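PDB 7A0M: TSC1 N-terminal domain from Chaetomium thermophilum, which probably binds phosphoinositides at the lysosomal membrane and, as part of the TSC complex, helps regulate mTORC1 signalling. Local coordinates for residues B[271-276]-B[324-329]; B[101-106]-B[111-116]; B[195-200]-B[229-234]. All blocks are in the same frame, centred on the assembly; numbering follows the deposited sequence.

Interaction 1. Residues B[271-276]-B[324-329]; sequences FNIYAR and PEYFTI
Y326 and F327 of helix 323-333 face I273 and Y274 of helix 267-278. The two helices form a nearly antiparallel pair inside the all-helical domain. Their short segments run at 152° to each other and approach to 10.8 Å between axes. That spacing leaves room for whole aromatic rings.

The ring of Y326 is one bump. Its CG is anti to the backbone N (chi1 -172°), which sends the ring across to the other helix. There it fills a hollow between I273 and Y274. Its CE2 lies 3.7 Å from Y274 CB and 4.1 Å from I273 CG2. The backbone N of Y274 sits at the edge of this ring, in its plane. The hydroxyl goes further, past I273 CB, and is hydrogen-bonded to the carbonyl O of L270, one turn before Y274. L249, L252 and V253 of helix 242-255 also pack on this ring, so a third helix helps to wall the hollow.

Y274 is the other bump. Its ring meets that of F327 obliquely, with planes at 55° and centroids 5.8 Å apart. F338, edge-to-face with Y274, and F372 of helix 357-373 extend this aromatic cluster, and Y383 of the second subunit packs on F327 at its border. The Y274 hydroxyl is buried but satisfied by a hydrogen bond to S369 OG. The same oxygen lies at the edge of the F327 ring, near its plane, with Y274 OH 3.6 Å from F327 CD2.

Interaction 2. Residues B[101-106]-B[111-116]; sequences DPVLDN and KGLARS
V103 and A114 bring the two backbones closest, with CA atoms 6.5 Å apart, where the chain leaves helix 89-105 and starts back along helix 113-125. G112 takes the N-cap position of the second helix.

L113 is the wedge. With chi1 at 177° its side chain extends away from its own backbone N, toward helix 89-105, and its two methyls part to meet different residues. CD1 lies 3.8 Å from V103 CG2, while CD2 lies 3.7 Å from N106 CB. The other methyl of V103, CG1, rests near the L113 carbonyl O.

N106 is fixed from its own side. Its backbone N bonds to V103 O, and its side chain reaches back one turn to the carbonyl of P102. ND2 donates to P102 O at 2.8 Å, with an N-H...O angle of 164°. The donor lies in the carbonyl plane, and the acceptor lies in the plane of the amide. This bond fixes the rotation of the amide, while CB stays in contact with L113.

A73 of helix 69-81 also touches L113, and V172 of helix 168-183 touches A114. The arrangement is that of an alpha-alpha hairpin, two consecutive helices joined by a short turn and packed between further helices.

Interaction 3. Residues B[195-200]-B[229-234]; sequences FVLRRE and FGNILQ
The side-chain nitrogen ND2 of N231, which meets L197 across the contact, is held by a hydrogen bond to OD1 of N193. N193 belongs to helix 185-196, so the bond ties that helix directly to helix 228-238. It also fixes how the amide of N231 is turned.

L197 meets the end of the amide with one methyl. Its CD2 is 3.4 Å from N231 ND2 and 3.6 Å from N231 OD1, so the methyl lies against both branches of the amide. The two side chains cross at about a right angle. In L197 the CG stands opposite the carbonyl carbon (chi1 -68°), which brings the end of the side chain nearer to N231 than its first bond would suggest. V196 adds a looser apolar touch nearer the backbone of N231, with its CG1 4.3 Å from N231 CB. The end of the N231 side chain is thus met by L197, while its stem is lined by V196.

With the amide removed, an alanine at N231 would probably leave OD1 of N193 without this donor and open a gap beside the CD2 methyl of L197.

Other parts of the chain close round the contact. W306 packs on both N231 and Q234, and its neighbour D307 forms salt bridges with R198 and R199, so the same loop reaches both segments. F206 of helix 199-214 touches both V196 and I232, so it packs beside the contact.

The contact packs the end of helix 185-196 directly on helix 228-238, with helix 199-214 between them in sequence. Such contact between a helix and the next but one is consistent with an alpha-solenoid-like stack.

How the interactions relate
Interactions 1 and 3 are neighbours, with centres about 19 Å apart. They touch through I273 CD1 and L233 CD2, 3.9 Å apart. Helix 228-238 thus serves both: N231 looks to segment 195-200, and L233 looks to helix 267-278. R276 NH1 is also hydrogen-bonded to L236 O of the same helix. Interaction 2 stands apart, in the earlier half of the chain. Its centre is about 32 Å from that of interaction 3 and about 44 Å from that of interaction 1, on the opposite side of the chain's centre from the latter. Along the chain the order is interaction 2, 3, then 1, at separate places in the elongated helical domain. Of the three, interaction 1 is the one that meets the second subunit.

Interaction 1. Residues B[271-276]-B[324-329]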
# COMPACT_ATOMS: atom_id res chain seq x y z
N PHE B 271 -0.43 17.58 -11.14
CA PHE B 271 0.80 16.92 -10.71
C PHE B 271 1.88 17.93 -10.36
O PHE B 271 2.62 17.75 -9.39
CB PHE B 271 1.30 15.97 -11.81
CG PHE B 271 0.37 14.81 -12.07
CD1 PHE B 271 -0.51 14.37 -11.10
CD2 PHE B 271 0.39 14.17 -13.30
CE1 PHE B 271 -1.36 13.31 -11.35
CE2 PHE B 271 -0.46 13.10 -13.55
CZ PHE B 271 -1.33 12.67 -12.57
N ASN B 272 2.00 19.01 -11.14
CA ASN B 272 2.98 20.04 -10.84
C ASN B 272 2.67 20.76 -9.54
O ASN B 272 3.59 21.16 -8.82
CB ASN B 272 3.06 21.05 -11.99
CG ASN B 272 3.75 20.48 -13.22
OD1 ASN B 272 4.52 19.52 -13.13
ND2 ASN B 272 3.48 21.07 -14.38
N ILE B 273 1.39 20.93 -9.22
CA ILE B 273 1.01 21.54 -7.94
C ILE B 273 1.48 20.67 -6.79
O ILE B 273 2.01 21.17 -5.78
CB ILE B 273 -0.51 21.78 -7.89
CG1 ILE B 273 -0.90 22.90 -8.85
CG2 ILE B 273 -0.95 22.11 -6.47
CD1 ILE B 273 -2.40 23.11 -8.96
N TYR B 274 1.32 19.35 -6.90
CA TYR B 274 1.80 18.44 -5.86
C TYR B 274 3.31 18.57 -5.67
O TYR B 274 3.80 18.61 -4.54
CB TYR B 274 1.43 17.00 -6.20
CG TYR B 274 2.21 15.97 -5.41
CD1 TYR B 274 1.84 15.65 -4.11
CD2 TYR B 274 3.31 15.34 -5.96
CE1 TYR B 274 2.55 14.71 -3.39
CE2 TYR B 274 4.03 14.40 -5.24
CZ TYR B 274 3.64 14.09 -3.95
OH TYR B 274 4.35 13.16 -3.23
N ALA B 275 4.06 18.64 -6.78
CA ALA B 275 5.51 18.75 -6.68
C ALA B 275 5.93 20.06 -6.03
O ALA B 275 6.89 20.10 -5.25
CB ALA B 275 6.14 18.60 -8.06
N ARG B 276 5.22 21.15 -6.33
CA ARG B 276 5.55 22.44 -5.72
C ARG B 276 5.31 22.40 -4.22
O ARG B 276 6.16 22.84 -3.43
CB ARG B 276 4.73 23.56 -6.36
CG ARG B 276 5.10 24.93 -5.82
CD ARG B 276 3.96 25.93 -5.93
NE ARG B 276 4.39 27.27 -5.52
CZ ARG B 276 3.56 28.23 -5.12
NH1 ARG B 276 2.26 28.00 -5.05
NH2 ARG B 276 4.04 29.41 -4.77
N PRO B 324 -0.95 15.66 2.43
CA PRO B 324 -1.21 14.20 2.40
C PRO B 324 -2.56 13.84 1.80
O PRO B 324 -2.65 12.86 1.05
CB PRO B 324 -1.12 13.80 3.88
CG PRO B 324 -0.25 14.83 4.49
CD PRO B 324 -0.56 16.11 3.78
N GLU B 325 -3.61 14.61 2.11
CA GLU B 325 -4.91 14.34 1.52
C GLU B 325 -4.91 14.59 0.01
O GLU B 325 -5.67 13.95 -0.72
CB GLU B 325 -5.98 15.20 2.20
CG GLU B 325 -6.21 14.88 3.67
CD GLU B 325 -5.16 15.50 4.59
OE1 GLU B 325 -4.16 16.03 4.08
OE2 GLU B 325 -5.35 15.44 5.82
N TYR B 326 -4.06 15.50 -0.46
CA TYR B 326 -3.96 15.74 -1.90
C TYR B 326 -3.32 14.56 -2.61
O TYR B 326 -3.74 14.19 -3.71
CB TYR B 326 -3.17 17.03 -2.16
CG TYR B 326 -3.17 17.47 -3.60
CD1 TYR B 326 -4.34 17.49 -4.34
CD2 TYR B 326 -2.00 17.89 -4.22
CE1 TYR B 326 -4.34 17.90 -5.66
CE2 TYR B 326 -1.99 18.30 -5.54
CZ TYR B 326 -3.16 18.31 -6.25
OH TYR B 326 -3.16 18.71 -7.57
N PHE B 327 -2.28 13.97 -2.00
CA PHE B 327 -1.71 12.74 -2.54
C PHE B 327 -2.77 11.64 -2.63
O PHE B 327 -2.84 10.92 -3.64
CB PHE B 327 -0.54 12.28 -1.67
CG PHE B 327 0.18 11.06 -2.20
CD1 PHE B 327 -0.31 9.79 -1.97
CD2 PHE B 327 1.37 11.20 -2.91
CE1 PHE B 327 0.36 8.67 -2.45
CE2 PHE B 327 2.03 10.09 -3.39
CZ PHE B 327 1.53 8.83 -3.17
N THR B 328 -3.59 11.50 -1.59
CA THR B 328 -4.60 10.45 -1.56
C THR B 328 -5.61 10.61 -2.69
O THR B 328 -5.97 9.63 -3.36
CB THR B 328 -5.31 10.44 -0.21
OG1 THR B 328 -4.39 10.01 0.81
CG2 THR B 328 -6.51 9.51 -0.23
N ILE B 329 -6.07 11.84 -2.93
CA ILE B 329 -7.10 12.04 -3.95
C ILE B 329 -6.52 11.89 -5.35
O ILE B 329 -7.19 11.40 -6.26
CB ILE B 329 -7.81 13.39 -3.74
CG1 ILE B 329 -9.12 13.44 -4.53
CG2 ILE B 329 -6.91 14.56 -4.14
CD1 ILE B 329 -10.12 12.38 -4.10

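Interaction 2. Residues B[101-106]-B[111-116]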
# COMPACT_ATOMS: atom_id res chain seq x y z
N ASP B 101 -29.79 46.22 3.77
CA ASP B 101 -28.97 46.91 4.76
C ASP B 101 -29.76 47.32 6.00
O ASP B 101 -29.24 47.20 7.11
CB ASP B 101 -28.30 48.14 4.13
CG ASP B 101 -27.22 47.77 3.14
OD1 ASP B 101 -26.58 46.71 3.33
OD2 ASP B 101 -27.01 48.52 2.16
N PRO B 102 -31.00 47.81 5.88
CA PRO B 102 -31.79 48.05 7.10
C PRO B 102 -32.00 46.81 7.95
O PRO B 102 -31.96 46.89 9.18
CB PRO B 102 -33.12 48.60 6.55
CG PRO B 102 -32.75 49.25 5.28
CD PRO B 102 -31.67 48.39 4.69
N VAL B 103 -32.22 45.65 7.32
CA VAL B 103 -32.38 44.41 8.08
C VAL B 103 -31.06 43.99 8.72
O VAL B 103 -31.02 43.61 9.89
CB VAL B 103 -32.96 43.30 7.18
CG1 VAL B 103 -32.77 41.95 7.84
CG2 VAL B 103 -34.43 43.56 6.90
N LEU B 104 -29.97 44.06 7.95
CA LEU B 104 -28.68 43.62 8.47
C LEU B 104 -28.23 44.46 9.66
O LEU B 104 -27.60 43.94 10.59
CB LEU B 104 -27.63 43.66 7.36
CG LEU B 104 -27.77 42.60 6.27
CD1 LEU B 104 -26.64 42.72 5.25
CD2 LEU B 104 -27.80 41.20 6.88
N ASP B 105 -28.55 45.75 9.65
CA ASP B 105 -28.12 46.63 10.73
C ASP B 105 -28.89 46.39 12.02
O ASP B 105 -28.43 46.81 13.09
CB ASP B 105 -28.27 48.10 10.31
CG ASP B 105 -27.37 48.47 9.15
OD1 ASP B 105 -26.38 47.75 8.91
OD2 ASP B 105 -27.65 49.48 8.48
N ASN B 106 -30.04 45.73 11.96
CA ASN B 106 -30.89 45.51 13.13
C ASN B 106 -31.19 44.03 13.37
O ASN B 106 -32.12 43.70 14.11
CB ASN B 106 -32.19 46.29 13.00
CG ASN B 106 -31.96 47.79 12.88
OD1 ASN B 106 -31.82 48.49 13.88
ND2 ASN B 106 -31.92 48.28 11.65
N LYS B 111 -36.29 41.49 17.18
CA LYS B 111 -36.63 40.07 17.15
C LYS B 111 -37.38 39.70 15.88
O LYS B 111 -38.23 40.44 15.40
CB LYS B 111 -37.47 39.69 18.37
CG LYS B 111 -37.71 38.20 18.41
CD LYS B 111 -38.72 37.77 19.43
CE LYS B 111 -38.88 36.26 19.38
NZ LYS B 111 -39.42 35.74 18.09
N GLY B 112 -37.05 38.52 15.34
CA GLY B 112 -37.69 38.01 14.16
C GLY B 112 -37.37 38.74 12.88
O GLY B 112 -37.68 38.21 11.80
N LEU B 113 -36.77 39.93 12.95
CA LEU B 113 -36.47 40.68 11.74
C LEU B 113 -35.50 39.92 10.84
O LEU B 113 -35.68 39.86 9.62
CB LEU B 113 -35.91 42.06 12.11
CG LEU B 113 -35.48 42.97 10.96
CD1 LEU B 113 -36.63 43.20 9.99
CD2 LEU B 113 -34.95 44.29 11.50
N ALA B 114 -34.45 39.35 11.44
CA ALA B 114 -33.50 38.55 10.66
C ALA B 114 -34.18 37.32 10.07
O ALA B 114 -33.99 36.99 8.90
CB ALA B 114 -32.32 38.15 11.53
N ARG B 115 -34.99 36.63 10.88
CA ARG B 115 -35.69 35.44 10.40
C ARG B 115 -36.75 35.80 9.37
O ARG B 115 -36.93 35.07 8.39
CB ARG B 115 -36.31 34.69 11.58
CG ARG B 115 -35.30 34.12 12.56
CD ARG B 115 -35.99 33.39 13.70
NE ARG B 115 -35.02 32.84 14.66
CZ ARG B 115 -35.36 32.22 15.78
NH1 ARG B 115 -36.63 32.06 16.11
NH2 ARG B 115 -34.41 31.76 16.59
N SER B 116 -37.46 36.91 9.58
CA SER B 116 -38.49 37.32 8.62
C SER B 116 -37.89 37.65 7.26
O SER B 116 -38.45 37.28 6.22
CB SER B 116 -39.28 38.51 9.16
OG SER B 116 -40.30 38.89 8.26

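Interaction 3. Residues B[195-200]-B[229-234]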
# COMPACT_ATOMS: atom_id res chain seq x y z
N PHE B 195 -14.05 37.86 -6.26
CA PHE B 195 -13.38 38.05 -4.97
C PHE B 195 -12.15 37.17 -4.82
O PHE B 195 -11.26 37.50 -4.02
CB PHE B 195 -14.36 37.80 -3.83
CG PHE B 195 -15.43 38.84 -3.70
CD1 PHE B 195 -16.61 38.75 -4.43
CD2 PHE B 195 -15.26 39.93 -2.85
CE1 PHE B 195 -17.59 39.71 -4.31
CE2 PHE B 195 -16.24 40.89 -2.73
CZ PHE B 195 -17.41 40.79 -3.46
N VAL B 196 -12.08 36.05 -5.54
CA VAL B 196 -10.86 35.24 -5.52
C VAL B 196 -9.72 35.96 -6.22
O VAL B 196 -8.56 35.83 -5.83
CB VAL B 196 -11.14 33.86 -6.14
CG1 VAL B 196 -9.87 33.01 -6.17
CG2 VAL B 196 -12.23 33.14 -5.37
N LEU B 197 -10.03 36.75 -7.26
CA LEU B 197 -8.99 37.47 -7.99
C LEU B 197 -8.38 38.59 -7.17
O LEU B 197 -7.28 39.05 -7.51
CB LEU B 197 -9.56 38.02 -9.30
CG LEU B 197 -9.94 36.98 -10.35
CD1 LEU B 197 -10.66 37.63 -11.52
CD2 LEU B 197 -8.69 36.24 -10.84
N ARG B 198 -9.05 39.06 -6.12
CA ARG B 198 -8.50 40.08 -5.25
C ARG B 198 -7.72 39.42 -4.12
O ARG B 198 -8.26 38.57 -3.41
CB ARG B 198 -9.60 40.98 -4.69
CG ARG B 198 -10.22 41.92 -5.72
CD ARG B 198 -9.23 42.97 -6.23
NE ARG B 198 -8.60 42.58 -7.49
CZ ARG B 198 -7.31 42.28 -7.62
NH1 ARG B 198 -6.50 42.33 -6.58
NH2 ARG B 198 -6.83 41.93 -8.81
N ARG B 199 -6.46 39.83 -3.96
CA ARG B 199 -5.60 39.23 -2.94
C ARG B 199 -6.15 39.46 -1.54
O ARG B 199 -6.14 38.55 -0.70
CB ARG B 199 -4.19 39.79 -3.06
CG ARG B 199 -3.41 39.85 -1.76
CD ARG B 199 -2.12 40.63 -1.93
NE ARG B 199 -2.34 41.89 -2.63
CZ ARG B 199 -2.67 43.03 -2.02
NH1 ARG B 199 -2.82 43.06 -0.71
NH2 ARG B 199 -2.85 44.13 -2.74
N GLU B 200 -6.64 40.67 -1.26
CA GLU B 200 -7.17 40.99 0.06
C GLU B 200 -8.45 40.23 0.39
O GLU B 200 -8.88 40.26 1.54
CB GLU B 200 -7.42 42.50 0.17
CG GLU B 200 -8.47 43.05 -0.79
CD GLU B 200 -7.91 43.34 -2.17
OE1 GLU B 200 -6.73 43.02 -2.42
OE2 GLU B 200 -8.66 43.89 -3.01
N PHE B 229 -12.37 27.49 -11.13
CA PHE B 229 -11.49 26.33 -11.00
C PHE B 229 -10.06 26.67 -11.40
O PHE B 229 -9.10 26.32 -10.69
CB PHE B 229 -12.02 25.16 -11.83
CG PHE B 229 -11.29 23.87 -11.59
CD1 PHE B 229 -11.49 23.16 -10.41
CD2 PHE B 229 -10.42 23.36 -12.53
CE1 PHE B 229 -10.82 21.97 -10.19
CE2 PHE B 229 -9.75 22.17 -12.32
CZ PHE B 229 -9.95 21.48 -11.14
N GLY B 230 -9.89 27.33 -12.55
CA GLY B 230 -8.55 27.71 -12.99
C GLY B 230 -7.84 28.64 -12.02
O GLY B 230 -6.61 28.58 -11.89
N ASN B 231 -8.59 29.50 -11.33
CA ASN B 231 -7.97 30.42 -10.38
C ASN B 231 -7.62 29.74 -9.07
O ASN B 231 -6.70 30.18 -8.37
CB ASN B 231 -8.89 31.62 -10.14
CG ASN B 231 -8.85 32.62 -11.28
OD1 ASN B 231 -7.80 32.87 -11.87
ND2 ASN B 231 -10.01 33.19 -11.60
N ILE B 232 -8.34 28.67 -8.71
CA ILE B 232 -7.92 27.84 -7.59
C ILE B 232 -6.55 27.23 -7.88
O ILE B 232 -5.63 27.29 -7.05
CB ILE B 232 -8.96 26.74 -7.30
CG1 ILE B 232 -10.30 27.37 -6.89
CG2 ILE B 232 -8.46 25.79 -6.23
CD1 ILE B 232 -11.45 26.40 -6.90
N LEU B 233 -6.40 26.65 -9.07
CA LEU B 233 -5.11 26.09 -9.46
C LEU B 233 -4.05 27.18 -9.59
O LEU B 233 -2.87 26.95 -9.28
CB LEU B 233 -5.25 25.33 -10.79
CG LEU B 233 -6.31 24.23 -10.82
CD1 LEU B 233 -6.20 23.42 -12.11
CD2 LEU B 233 -6.19 23.32 -9.61
N GLN B 234 -4.45 28.37 -10.04
CA GLN B 234 -3.50 29.47 -10.18
C GLN B 234 -2.98 29.92 -8.82
O GLN B 234 -1.79 30.24 -8.69
CB GLN B 234 -4.16 30.63 -10.93
CG GLN B 234 -3.21 31.73 -11.34
CD GLN B 234 -3.67 32.45 -12.59
OE1 GLN B 234 -3.02 33.38 -13.07
NE2 GLN B 234 -4.79 32.00 -13.16